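PDB 6LPH: suppressor of fused homolog from Drosophila melanogaster, which probably binds and sequesters DNA-binding transcription factors, and is captured here as its N-terminal part in complex with Fu. Local coordinates for residues 105-110 and 193-198; 67-72 and 229-234; 148-153 and 173-178; 55-60 and 126-131. All blocks are in the same frame, centred on the assembly; numbering follows the deposited sequence.

Interaction 1 (105-110 and 193-198); sequences TFRLAK and FCQIVG
Q195 reaches out fully extended, its CG trans to the backbone N (chi1 -175°), and R107 is just as straight from CG to NE; the two chains cross at about a right angle, bringing R107 NE to 2.8 Å from Q195 OE1. This hydrogen bond is bent, 141° at the hydrogen, and NE approaches from above the amide carbonyl plane; the guanidinium and amide planes stand 64° apart. NH2 carries on to a salt bridge with D178, and NH1 bonds H71. If R107 were a methionine, Q195 OE1 would probably lose its donor and the buried D178 its countercharge. Between the two strands the backbones pair in parallel: T105 N donates to C194 O at 2.9 Å, and T105 O accepts from I196 N at 2.8 Å. T105 OG1 lies 3.1 Å from Q195 CB and is hydrogen-bonded to D178. The strands then diverge, and a water probably bridges R107 N, a long contact, and I196 O; the F106 ring turns its edge to the same carbonyl, CD1 3.5 Å from I196 O. This is the one parallel pairing of the mixed sheet: strand 71-77 flanks 97-109, strand 172-186 flanks 189-199, and helix 131-146 packs on F106 and I196.

Interaction 2 (67-72 and 229-234); sequences NVPPHW and WLVTNM
V231 packs against P69 and H71 together. Its CB lies 4.0 Å from P69 CG. With chi1 at 170°, CG1 stands opposite the backbone N and touches H71 CB at 3.9 Å, while CG2 swings over the imidazole: it sits 3.8 Å from the centroid of the H71 ring, 17° off the ring normal, a CH-pi contact, and also packs on P69 CD. The imidazole cannot easily turn, since its ND1 donates an almost straight hydrogen bond of 2.8 Å to P69 O, which lies in the ring plane. N67 and V68, which form a G1 beta bulge, belong to the connection between the antiparallel strands 54-60 and 71-77; the loop 229-234 follows helix 201-219, and its T232 is tied by backbone hydrogen bonds to R107 and A109 in strand 97-109. From the bulge, V68 lies on the indole of W229. CG2 meets the face of the five-membered ring, 3.7 Å from W229 CG, and CG1 comes to 3.8 Å from W229 CE3. A water beside this pair accepts from W229 N and donates to N67 O, each at 2.9 Å, and Y60 brings its ring against both W229 and H71.

Interaction 3 (148-153 and 173-178); sequences NGLCFG and LLVAQD
F152 and G153 lie in the loop that carries the chain from helix 131-146 to the short edge strand 155-156, and this loop runs beside V175 and Q177 of strand 172-186. F152 and V175 carry most of the contact. Q177 CB sits over the centre of the F152 ring, 3.6 Å from its centroid, in a CH-pi contact, and F152 CZ meets Q177 CG at 3.6 Å. Q177 has CG trans to the backbone N (chi1 -177°) and is extended beyond it, which lays its amide along the ring, the two planes stacked 23° apart. At the near rim F152 CD1 comes to 3.4 Å from Q177 N. A serine in place of F152 would probably leave the aliphatic part of Q177 without its platform and let that chain swing. Beside the ring G153 N donates to V175 O, at 2.7 Å and nearly straight, next to the backbone bonding of V175 with D154 and just ahead of the antiparallel pairing of the edge strand with 172-186. The backbone angles of G153, with positive phi, call for glycine. Further back C151 O touches V175 CG1 at 3.5 Å, and L150 CD1 approaches V175 CG2 at 4.3 Å, L150 also packing on I139 and C143 of helix 131-146.

Interaction 4 (55-60 and 126-131); sequences ISMYNY and QRPPTW
M57, on strand 54-60 of the mixed sheet, packs against the proline-rich approach to helix 131-146. Its CB rests 4.0 Å from P128 CG. Further along, M57 SD passes 4.0 Å from P128 CB and 3.8 Å from P129 O, a carbonyl that is hydrogen-bonded to Y74. The thioether then bends at chi3 (-77°), which sets M57 CE against T130 CG2 at 4.0 Å. Around this first shell lie L36 and V38 of the neighbouring strand 36-40: both touch M57, L36 also meets P128, and V38 meets T130. At the other end N59 OD1 and Q126 OE1 are 4.3 Å apart; K110 NZ is hydrogen-bonded to Q126 OE1 and set doubtfully close to N59 OD1. The bound peptide packs apolar side chains on M57, R127 and T130. T130 divides its branches between the two neighbours: methyl CG2 faces M57, while OG1, lodged between the backbone N and the carbonyl carbon (chi1 54°), is hydrogen-bonded to a polar side chain of the peptide.

How the interactions relate
Along the chain, strand 54-60 comes first and meets its partner when interaction 4 closes at 126-131, just before helix 131-146. By then 67-72 and 105-110 have passed with their partners still to come, which makes interaction 4 cross both interaction 2 and interaction 1. Interaction 3 opens and closes later, in series with interaction 4, and pins the loop before the edge strand to strand 172-186. It is nested inside interaction 1, which joins strand 97-109 to strand 189-199 near the centre of the chain; interaction 2 encloses both and closes last. All four reach the one sheet. Interactions 3 and 4 stay apart, centres about 21 Å from each other, while interactions 1 and 2 each touch all the others.

Interaction 1 (105-110 and 193-198)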
loop_
_atom_site.group_PDB
_atom_site.type_symbol
_atom_site.label_atom_id
_atom_site.label_comp_id
_atom_site.label_asym_id
_atom_site.label_seq_id
_atom_site.Cartn_x
_atom_site.Cartn_y
_atom_site.Cartn_z
ATOM N N THR A 105 2.701 2.308 0.424
ATOM C CA THR A 105 2.273 1.841 -0.891
ATOM C C THR A 105 1.921 0.338 -0.875
ATOM O O THR A 105 2.276 -0.390 0.069
ATOM C CB THR A 105 3.270 2.162 -2.023
ATOM O OG1 THR A 105 4.346 1.230 -1.997
ATOM C CG2 THR A 105 3.860 3.617 -1.890
ATOM N N PHE A 106 1.220 -0.117 -1.907
ATOM C CA PHE A 106 0.858 -1.535 -1.967
ATOM C C PHE A 106 0.691 -1.893 -3.445
ATOM O O PHE A 106 0.200 -1.074 -4.232
ATOM C CB PHE A 106 -0.417 -1.749 -1.164
ATOM C CG PHE A 106 -0.938 -3.187 -1.148
ATOM C CD1 PHE A 106 -0.149 -4.244 -0.654
ATOM C CD2 PHE A 106 -2.238 -3.463 -1.554
ATOM C CE1 PHE A 106 -0.627 -5.548 -0.583
ATOM C CE2 PHE A 106 -2.752 -4.787 -1.469
ATOM C CZ PHE A 106 -1.936 -5.826 -1.003
ATOM N N ARG A 107 1.199 -3.061 -3.831
ATOM C CA ARG A 107 1.055 -3.532 -5.222
ATOM C C ARG A 107 0.238 -4.806 -5.231
ATOM O O ARG A 107 0.611 -5.828 -4.618
ATOM C CB ARG A 107 2.394 -3.742 -5.890
ATOM C CG ARG A 107 3.179 -2.406 -6.022
ATOM C CD ARG A 107 4.508 -2.604 -6.709
ATOM N NE ARG A 107 5.295 -1.362 -6.692
ATOM C CZ ARG A 107 5.168 -0.378 -7.591
ATOM N NH1 ARG A 107 4.302 -0.507 -8.627
ATOM N NH2 ARG A 107 5.937 0.717 -7.503
ATOM N N LEU A 108 -0.875 -4.753 -5.925
ATOM C CA LEU A 108 -1.822 -5.879 -5.862
ATOM C C LEU A 108 -2.044 -6.543 -7.237
ATOM O O LEU A 108 -2.538 -5.907 -8.170
ATOM C CB LEU A 108 -3.125 -5.404 -5.242
ATOM C CG LEU A 108 -4.297 -6.418 -5.312
ATOM C CD1 LEU A 108 -4.002 -7.650 -4.473
ATOM C CD2 LEU A 108 -5.597 -5.739 -4.861
ATOM N N ALA A 109 -1.679 -7.824 -7.346
ATOM C CA ALA A 109 -1.769 -8.556 -8.612
ATOM C C ALA A 109 -3.218 -8.640 -9.072
ATOM O O ALA A 109 -4.132 -8.855 -8.268
ATOM C CB ALA A 109 -1.161 -9.962 -8.478
ATOM N N LYS A 110 -3.428 -8.413 -10.366
ATOM C CA LYS A 110 -4.745 -8.556 -10.944
ATOM C C LYS A 110 -5.046 -10.026 -10.934
ATOM O O LYS A 110 -4.160 -10.849 -11.169
ATOM C CB LYS A 110 -4.802 -7.996 -12.376
ATOM C CG LYS A 110 -4.533 -6.490 -12.431
ATOM C CD LYS A 110 -4.973 -5.903 -13.751
ATOM C CE LYS A 110 -4.466 -4.474 -13.862
ATOM N NZ LYS A 110 -4.745 -3.892 -15.206
ATOM N N PHE A 193 8.836 6.012 0.592
ATOM C CA PHE A 193 7.637 5.235 0.221
ATOM C C PHE A 193 7.810 3.793 0.678
ATOM O O PHE A 193 8.636 3.048 0.132
ATOM C CB PHE A 193 7.316 5.395 -1.271
ATOM C CG PHE A 193 6.867 6.799 -1.618
ATOM C CD1 PHE A 193 7.803 7.800 -1.976
ATOM C CD2 PHE A 193 5.539 7.148 -1.506
ATOM C CE1 PHE A 193 7.388 9.112 -2.242
ATOM C CE2 PHE A 193 5.121 8.457 -1.756
ATOM C CZ PHE A 193 6.034 9.439 -2.128
ATOM N N CYS A 194 7.064 3.420 1.735
ATOM C CA CYS A 194 7.191 2.104 2.345
ATOM C C CYS A 194 6.154 1.178 1.731
ATOM O O CYS A 194 4.942 1.299 1.995
ATOM C CB CYS A 194 6.994 2.192 3.863
ATOM S SG CYS A 194 8.416 2.995 4.626
ATOM N N GLN A 195 6.630 0.246 0.910
ATOM C CA GLN A 195 5.717 -0.664 0.234
ATOM C C GLN A 195 5.441 -1.878 1.103
ATOM O O GLN A 195 6.350 -2.633 1.500
ATOM C CB GLN A 195 6.261 -1.107 -1.119
ATOM C CG GLN A 195 5.282 -1.977 -1.910
ATOM C CD GLN A 195 5.841 -2.367 -3.251
ATOM O OE1 GLN A 195 6.198 -1.505 -4.069
ATOM N NE2 GLN A 195 5.944 -3.665 -3.488
ATOM N N ILE A 196 4.161 -2.065 1.372
ATOM C CA ILE A 196 3.695 -3.192 2.145
ATOM C C ILE A 196 3.647 -4.414 1.219
ATOM O O ILE A 196 3.248 -4.300 0.050
ATOM C CB ILE A 196 2.349 -2.794 2.803
ATOM C CG1 ILE A 196 2.592 -2.211 4.199
ATOM C CG2 ILE A 196 1.445 -3.960 3.081
ATOM C CD1 ILE A 196 3.816 -1.379 4.361
ATOM N N VAL A 197 4.091 -5.572 1.722
ATOM C CA VAL A 197 4.106 -6.839 0.935
ATOM C C VAL A 197 3.429 -7.931 1.750
ATOM O O VAL A 197 3.870 -8.222 2.850
ATOM C CB VAL A 197 5.553 -7.285 0.582
ATOM C CG1 VAL A 197 5.586 -8.577 -0.259
ATOM C CG2 VAL A 197 6.284 -6.184 -0.143
ATOM N N GLY A 198 2.377 -8.549 1.207
ATOM C CA GLY A 198 1.696 -9.619 1.936
ATOM C C GLY A 198 2.557 -10.872 1.899
ATOM O O GLY A 198 3.156 -11.190 0.870
HETATM O O HOH W 1 2.931 -5.427 -2.376
#

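Interaction 2 (67-72 and 229-234)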
loop_
_atom_site.group_PDB
_atom_site.type_symbol
_atom_site.label_atom_id
_atom_site.label_comp_id
_atom_site.label_asym_id
_atom_site.label_seq_id
_atom_site.Cartn_x
_atom_site.Cartn_y
_atom_site.Cartn_z
ATOM N N ASN A 67 10.201 -8.788 -14.525
ATOM C CA ASN A 67 9.260 -9.724 -13.908
ATOM C C ASN A 67 8.225 -8.979 -13.091
ATOM O O ASN A 67 7.927 -9.368 -11.955
ATOM C CB ASN A 67 9.978 -10.715 -12.971
ATOM C CG ASN A 67 10.723 -11.805 -13.709
ATOM O OD1 ASN A 67 10.359 -12.208 -14.810
ATOM N ND2 ASN A 67 11.763 -12.316 -13.078
ATOM N N VAL A 68 7.685 -7.899 -13.652
ATOM C CA VAL A 68 6.592 -7.177 -13.012
ATOM C C VAL A 68 5.281 -7.502 -13.730
ATOM O O VAL A 68 5.131 -7.188 -14.915
ATOM C CB VAL A 68 6.841 -5.662 -12.992
ATOM C CG1 VAL A 68 5.762 -4.962 -12.158
ATOM C CG2 VAL A 68 8.234 -5.368 -12.438
ATOM N N PRO A 69 4.338 -8.162 -13.028
ATOM C CA PRO A 69 3.069 -8.501 -13.647
ATOM C C PRO A 69 2.158 -7.257 -13.623
ATOM O O PRO A 69 2.448 -6.275 -12.907
ATOM C CB PRO A 69 2.516 -9.569 -12.683
ATOM C CG PRO A 69 2.925 -9.024 -11.337
ATOM C CD PRO A 69 4.339 -8.502 -11.584
ATOM N N PRO A 70 1.075 -7.281 -14.404
ATOM C CA PRO A 70 0.109 -6.180 -14.295
ATOM C C PRO A 70 -0.487 -6.163 -12.905
ATOM O O PRO A 70 -0.757 -7.238 -12.325
ATOM C CB PRO A 70 -0.982 -6.523 -15.315
ATOM C CG PRO A 70 -0.605 -7.828 -15.925
ATOM C CD PRO A 70 0.702 -8.306 -15.407
ATOM N N HIS A 71 -0.680 -4.959 -12.364
ATOM C CA HIS A 71 -1.160 -4.846 -11.001
ATOM C C HIS A 71 -1.747 -3.487 -10.724
ATOM O O HIS A 71 -1.648 -2.556 -11.549
ATOM C CB HIS A 71 -0.047 -5.199 -10.017
ATOM C CG HIS A 71 1.128 -4.222 -10.008
ATOM N ND1 HIS A 71 2.206 -4.353 -10.832
ATOM C CD2 HIS A 71 1.400 -3.143 -9.183
ATOM C CE1 HIS A 71 3.098 -3.380 -10.566
ATOM N NE2 HIS A 71 2.597 -2.624 -9.568
ATOM N N TRP A 72 -2.382 -3.389 -9.557
ATOM C CA TRP A 72 -2.908 -2.148 -9.034
ATOM C C TRP A 72 -1.930 -1.577 -8.033
ATOM O O TRP A 72 -1.431 -2.318 -7.184
ATOM C CB TRP A 72 -4.201 -2.461 -8.322
ATOM C CG TRP A 72 -5.245 -3.143 -9.178
ATOM C CD1 TRP A 72 -5.780 -4.426 -9.025
ATOM C CD2 TRP A 72 -5.938 -2.578 -10.319
ATOM N NE1 TRP A 72 -6.758 -4.677 -9.983
ATOM C CE2 TRP A 72 -6.890 -3.613 -10.790
ATOM C CE3 TRP A 72 -5.882 -1.373 -10.984
ATOM C CZ2 TRP A 72 -7.708 -3.406 -11.880
ATOM C CZ3 TRP A 72 -6.724 -1.188 -12.098
ATOM C CH2 TRP A 72 -7.612 -2.169 -12.514
ATOM N N TRP A 229 9.438 -6.289 -8.242
ATOM C CA TRP A 229 8.764 -5.207 -7.518
ATOM C C TRP A 229 7.862 -5.644 -6.409
ATOM O O TRP A 229 7.069 -4.833 -5.914
ATOM C CB TRP A 229 7.965 -4.343 -8.477
ATOM C CG TRP A 229 8.799 -3.439 -9.339
ATOM C CD1 TRP A 229 10.182 -3.466 -9.550
ATOM C CD2 TRP A 229 8.298 -2.369 -10.198
ATOM N NE1 TRP A 229 10.553 -2.500 -10.443
ATOM C CE2 TRP A 229 9.474 -1.801 -10.873
ATOM C CE3 TRP A 229 7.034 -1.843 -10.469
ATOM C CZ2 TRP A 229 9.364 -0.740 -11.773
ATOM C CZ3 TRP A 229 6.937 -0.764 -11.375
ATOM C CH2 TRP A 229 8.074 -0.239 -12.009
ATOM N N LEU A 230 7.977 -6.916 -6.012
ATOM C CA LEU A 230 7.294 -7.447 -4.819
ATOM C C LEU A 230 5.781 -7.196 -4.862
ATOM O O LEU A 230 5.196 -6.630 -3.951
ATOM C CB LEU A 230 7.941 -6.897 -3.533
ATOM C CG LEU A 230 9.376 -7.397 -3.270
ATOM C CD1 LEU A 230 10.084 -6.597 -2.175
ATOM C CD2 LEU A 230 9.407 -8.894 -2.966
ATOM N N VAL A 231 5.157 -7.615 -5.953
ATOM C CA VAL A 231 3.727 -7.507 -6.086
ATOM C C VAL A 231 3.086 -8.582 -5.210
ATOM O O VAL A 231 3.507 -9.745 -5.221
ATOM C CB VAL A 231 3.307 -7.677 -7.562
ATOM C CG1 VAL A 231 1.779 -7.808 -7.706
ATOM C CG2 VAL A 231 3.855 -6.510 -8.390
ATOM N N THR A 232 2.074 -8.187 -4.456
ATOM C CA THR A 232 1.309 -9.161 -3.652
ATOM C C THR A 232 0.178 -9.824 -4.447
ATOM O O THR A 232 -0.673 -9.121 -5.002
ATOM C CB THR A 232 0.691 -8.461 -2.436
ATOM O OG1 THR A 232 1.737 -7.883 -1.655
ATOM C CG2 THR A 232 -0.145 -9.445 -1.576
ATOM N N ASN A 233 0.182 -11.172 -4.490
ATOM C CA ASN A 233 -0.870 -11.948 -5.138
ATOM C C ASN A 233 -1.680 -12.678 -4.048
ATOM O O ASN A 233 -1.178 -13.609 -3.430
ATOM C CB ASN A 233 -0.270 -12.961 -6.144
ATOM C CG ASN A 233 -1.287 -13.994 -6.604
ATOM O OD1 ASN A 233 -2.497 -13.774 -6.537
ATOM N ND2 ASN A 233 -0.788 -15.162 -7.050
ATOM N N MET A 234 -2.902 -12.227 -3.786
ATOM C CA MET A 234 -3.705 -12.780 -2.662
ATOM C C MET A 234 -4.065 -14.257 -2.843
ATOM O O MET A 234 -4.431 -14.927 -1.874
ATOM C CB MET A 234 -4.963 -11.937 -2.404
ATOM C CG MET A 234 -4.645 -10.466 -2.065
ATOM S SD MET A 234 -3.646 -10.263 -0.546
ATOM C CE MET A 234 -4.824 -10.884 0.656
HETATM O O HOH W 2 7.396 -7.617 -9.731
#

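Interaction 3 (148-153 and 173-178)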
loop_
_atom_site.group_PDB
_atom_site.type_symbol
_atom_site.label_atom_id
_atom_site.label_comp_id
_atom_site.label_asym_id
_atom_site.label_seq_id
_atom_site.Cartn_x
_atom_site.Cartn_y
_atom_site.Cartn_z
ATOM N N ASN A 148 5.344 4.120 16.389
ATOM C CA ASN A 148 6.432 3.539 15.582
ATOM C C ASN A 148 6.181 3.792 14.087
ATOM O O ASN A 148 5.108 3.473 13.576
ATOM C CB ASN A 148 6.631 2.004 15.771
ATOM C CG ASN A 148 6.166 1.457 17.125
ATOM O OD1 ASN A 148 6.444 2.015 18.192
ATOM N ND2 ASN A 148 5.490 0.304 17.078
ATOM N N GLY A 149 7.165 4.367 13.399
ATOM C CA GLY A 149 7.158 4.453 11.942
ATOM C C GLY A 149 7.573 3.089 11.380
ATOM O O GLY A 149 7.853 2.153 12.132
ATOM N N LEU A 150 7.605 2.959 10.063
ATOM C CA LEU A 150 7.999 1.696 9.451
ATOM C C LEU A 150 9.292 1.917 8.719
ATOM O O LEU A 150 9.483 2.996 8.169
ATOM C CB LEU A 150 6.925 1.227 8.475
ATOM C CG LEU A 150 5.576 0.861 9.125
ATOM C CD1 LEU A 150 4.511 0.623 8.055
ATOM C CD2 LEU A 150 5.731 -0.378 9.999
ATOM N N CYS A 151 10.180 0.920 8.744
ATOM C CA CYS A 151 11.456 0.960 8.016
ATOM C C CYS A 151 11.517 -0.226 7.040
ATOM O O CYS A 151 10.854 -1.249 7.248
ATOM C CB CYS A 151 12.666 0.857 8.963
ATOM S SG CYS A 151 12.643 1.852 10.487
ATOM N N PHE A 152 12.335 -0.103 6.005
ATOM C CA PHE A 152 12.552 -1.213 5.072
ATOM C C PHE A 152 13.129 -2.433 5.802
ATOM O O PHE A 152 14.089 -2.325 6.571
ATOM C CB PHE A 152 13.448 -0.791 3.905
ATOM C CG PHE A 152 13.089 0.546 3.330
ATOM C CD1 PHE A 152 11.748 0.876 3.074
ATOM C CD2 PHE A 152 14.090 1.499 3.061
ATOM C CE1 PHE A 152 11.409 2.126 2.550
ATOM C CE2 PHE A 152 13.756 2.753 2.534
ATOM C CZ PHE A 152 12.421 3.067 2.277
ATOM N N GLY A 153 12.510 -3.579 5.579
ATOM C CA GLY A 153 12.914 -4.787 6.259
ATOM C C GLY A 153 12.009 -5.147 7.435
ATOM O O GLY A 153 12.061 -6.277 7.888
ATOM N N LEU A 173 2.564 -8.943 6.934
ATOM C CA LEU A 173 3.137 -7.965 6.033
ATOM C C LEU A 173 4.604 -7.842 6.259
ATOM O O LEU A 173 5.052 -7.934 7.396
ATOM C CB LEU A 173 2.540 -6.563 6.297
ATOM C CG LEU A 173 1.012 -6.577 6.162
ATOM C CD1 LEU A 173 0.403 -5.375 6.847
ATOM C CD2 LEU A 173 0.651 -6.676 4.679
ATOM N N LEU A 174 5.358 -7.628 5.183
ATOM C CA LEU A 174 6.750 -7.114 5.312
ATOM C C LEU A 174 6.763 -5.766 4.680
ATOM O O LEU A 174 5.860 -5.459 3.909
ATOM C CB LEU A 174 7.814 -8.007 4.628
ATOM C CG LEU A 174 7.856 -9.466 5.089
ATOM C CD1 LEU A 174 8.996 -10.263 4.416
ATOM C CD2 LEU A 174 7.978 -9.485 6.610
ATOM N N VAL A 175 7.801 -4.971 4.997
ATOM C CA VAL A 175 7.948 -3.606 4.490
ATOM C C VAL A 175 9.196 -3.488 3.610
ATOM O O VAL A 175 10.305 -3.810 4.029
ATOM C CB VAL A 175 8.013 -2.560 5.628
ATOM C CG1 VAL A 175 8.127 -1.132 5.062
ATOM C CG2 VAL A 175 6.785 -2.683 6.524
ATOM N N ALA A 176 8.982 -3.063 2.365
ATOM C CA ALA A 176 10.066 -2.886 1.401
ATOM C C ALA A 176 10.075 -1.449 0.920
ATOM O O ALA A 176 9.093 -0.716 1.121
ATOM C CB ALA A 176 9.889 -3.849 0.214
ATOM N N GLN A 177 11.189 -1.031 0.312
ATOM C CA GLN A 177 11.217 0.272 -0.320
ATOM C C GLN A 177 10.450 0.130 -1.635
ATOM O O GLN A 177 10.685 -0.814 -2.374
ATOM C CB GLN A 177 12.640 0.733 -0.604
ATOM C CG GLN A 177 12.620 2.139 -1.198
ATOM C CD GLN A 177 13.997 2.648 -1.493
ATOM O OE1 GLN A 177 14.955 1.883 -1.600
ATOM N NE2 GLN A 177 14.109 3.941 -1.625
ATOM N N ASP A 178 9.521 1.038 -1.899
ATOM C CA ASP A 178 8.833 1.074 -3.193
ATOM C C ASP A 178 9.852 1.257 -4.342
ATOM O O ASP A 178 10.541 2.263 -4.391
ATOM C CB ASP A 178 7.742 2.178 -3.208
ATOM C CG ASP A 178 6.868 2.109 -4.449
ATOM O OD1 ASP A 178 5.653 1.878 -4.278
ATOM O OD2 ASP A 178 7.390 2.257 -5.590
#

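Interaction 4 (55-60 and 126-131)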
loop_
_atom_site.group_PDB
_atom_site.type_symbol
_atom_site.label_atom_id
_atom_site.label_comp_id
_atom_site.label_asym_id
_atom_site.label_seq_id
_atom_site.Cartn_x
_atom_site.Cartn_y
_atom_site.Cartn_z
ATOM N N ILE A 55 -6.081 8.050 -0.805
ATOM C CA ILE A 55 -5.295 6.938 -1.331
ATOM C C ILE A 55 -5.469 6.960 -2.843
ATOM O O ILE A 55 -6.578 6.797 -3.355
ATOM C CB ILE A 55 -5.713 5.588 -0.712
ATOM C CG1 ILE A 55 -5.386 5.651 0.787
ATOM C CG2 ILE A 55 -4.981 4.402 -1.383
ATOM C CD1 ILE A 55 -6.350 4.918 1.646
ATOM N N SER A 56 -4.384 7.218 -3.557
ATOM C CA SER A 56 -4.433 7.147 -5.015
ATOM C C SER A 56 -4.340 5.701 -5.480
ATOM O O SER A 56 -3.655 4.889 -4.870
ATOM C CB SER A 56 -3.268 7.911 -5.641
ATOM O OG SER A 56 -3.499 9.301 -5.553
ATOM N N MET A 57 -4.973 5.404 -6.607
ATOM C CA MET A 57 -4.933 4.037 -7.168
ATOM C C MET A 57 -4.510 4.132 -8.619
ATOM O O MET A 57 -5.123 4.887 -9.386
ATOM C CB MET A 57 -6.326 3.404 -7.059
ATOM C CG MET A 57 -6.904 3.492 -5.641
ATOM S SD MET A 57 -8.405 2.466 -5.481
ATOM C CE MET A 57 -9.579 3.538 -6.300
ATOM N N TYR A 58 -3.450 3.412 -9.000
ATOM C CA TYR A 58 -2.986 3.438 -10.379
ATOM C C TYR A 58 -2.990 2.033 -10.963
ATOM O O TYR A 58 -2.847 1.061 -10.236
ATOM C CB TYR A 58 -1.543 3.977 -10.446
ATOM C CG TYR A 58 -1.400 5.452 -10.183
ATOM C CD1 TYR A 58 -1.132 5.940 -8.882
ATOM C CD2 TYR A 58 -1.530 6.373 -11.226
ATOM C CE1 TYR A 58 -1.005 7.302 -8.637
ATOM C CE2 TYR A 58 -1.365 7.742 -10.999
ATOM C CZ TYR A 58 -1.104 8.201 -9.718
ATOM O OH TYR A 58 -0.977 9.558 -9.508
ATOM N N ASN A 59 -3.141 1.951 -12.282
ATOM C CA ASN A 59 -2.886 0.714 -13.006
ATOM C C ASN A 59 -1.451 0.692 -13.444
ATOM O O ASN A 59 -0.961 1.681 -14.007
ATOM C CB ASN A 59 -3.755 0.618 -14.272
ATOM C CG ASN A 59 -3.547 -0.698 -15.010
ATOM O OD1 ASN A 59 -3.888 -1.746 -14.494
ATOM N ND2 ASN A 59 -2.974 -0.647 -16.202
ATOM N N TYR A 60 -0.770 -0.424 -13.203
ATOM C CA TYR A 60 0.570 -0.610 -13.760
ATOM C C TYR A 60 0.547 -1.791 -14.743
ATOM O O TYR A 60 0.327 -2.924 -14.319
ATOM C CB TYR A 60 1.644 -0.823 -12.668
ATOM C CG TYR A 60 3.021 -0.762 -13.294
ATOM C CD1 TYR A 60 3.730 -1.930 -13.598
ATOM C CD2 TYR A 60 3.598 0.490 -13.645
ATOM C CE1 TYR A 60 4.995 -1.856 -14.240
ATOM C CE2 TYR A 60 4.836 0.563 -14.283
ATOM C CZ TYR A 60 5.528 -0.605 -14.579
ATOM O OH TYR A 60 6.765 -0.528 -15.210
ATOM N N GLN A 126 -11.822 -0.897 -16.336
ATOM C CA GLN A 126 -11.961 -1.671 -15.090
ATOM C C GLN A 126 -11.531 -0.885 -13.817
ATOM O O GLN A 126 -10.493 -0.242 -13.785
ATOM C CB GLN A 126 -11.227 -3.024 -15.223
ATOM C CG GLN A 126 -9.749 -3.018 -14.843
ATOM C CD GLN A 126 -8.788 -3.492 -15.939
ATOM O OE1 GLN A 126 -7.555 -3.638 -15.712
ATOM N NE2 GLN A 126 -9.335 -3.722 -17.146
ATOM N N ARG A 127 -12.358 -0.912 -12.786
ATOM C CA ARG A 127 -12.097 -0.192 -11.529
ATOM C C ARG A 127 -11.128 -1.007 -10.637
ATOM O O ARG A 127 -11.282 -2.205 -10.521
ATOM C CB ARG A 127 -13.443 0.041 -10.835
ATOM C CG ARG A 127 -13.443 1.002 -9.650
ATOM C CD ARG A 127 -14.661 1.906 -9.765
ATOM N NE ARG A 127 -14.721 2.434 -11.129
ATOM C CZ ARG A 127 -15.767 3.031 -11.676
ATOM N NH1 ARG A 127 -16.892 3.198 -10.984
ATOM N NH2 ARG A 127 -15.682 3.458 -12.930
ATOM N N PRO A 128 -10.115 -0.372 -10.023
ATOM C CA PRO A 128 -9.271 -1.120 -9.085
ATOM C C PRO A 128 -10.095 -1.541 -7.870
ATOM O O PRO A 128 -11.037 -0.825 -7.509
ATOM C CB PRO A 128 -8.239 -0.080 -8.609
ATOM C CG PRO A 128 -8.320 1.051 -9.604
ATOM C CD PRO A 128 -9.725 1.048 -10.115
ATOM N N PRO A 129 -9.745 -2.673 -7.228
ATOM C CA PRO A 129 -10.368 -2.996 -5.940
ATOM C C PRO A 129 -10.071 -1.900 -4.929
ATOM O O PRO A 129 -9.000 -1.266 -4.992
ATOM C CB PRO A 129 -9.672 -4.286 -5.520
ATOM C CG PRO A 129 -9.015 -4.827 -6.731
ATOM C CD PRO A 129 -8.698 -3.643 -7.592
ATOM N N THR A 130 -11.019 -1.633 -4.034
ATOM C CA THR A 130 -10.844 -0.549 -3.080
ATOM C C THR A 130 -10.562 -1.090 -1.695
ATOM O O THR A 130 -10.206 -0.344 -0.795
ATOM C CB THR A 130 -12.054 0.419 -3.033
ATOM O OG1 THR A 130 -13.259 -0.332 -2.803
ATOM C CG2 THR A 130 -12.206 1.211 -4.339
ATOM N N TRP A 131 -10.680 -2.396 -1.518
ATOM C CA TRP A 131 -10.366 -2.981 -0.204
ATOM C C TRP A 131 -8.976 -2.633 0.341
ATOM O O TRP A 131 -8.831 -2.512 1.557
ATOM C CB TRP A 131 -10.704 -4.488 -0.131
ATOM C CG TRP A 131 -9.765 -5.365 -0.946
ATOM C CD1 TRP A 131 -10.001 -5.934 -2.192
ATOM C CD2 TRP A 131 -8.388 -5.780 -0.587
ATOM N NE1 TRP A 131 -8.910 -6.654 -2.611
ATOM C CE2 TRP A 131 -7.906 -6.601 -1.700
ATOM C CE3 TRP A 131 -7.540 -5.549 0.503
ATOM C CZ2 TRP A 131 -6.637 -7.185 -1.694
ATOM C CZ3 TRP A 131 -6.263 -6.141 0.497
ATOM C CH2 TRP A 131 -5.816 -6.915 -0.582
#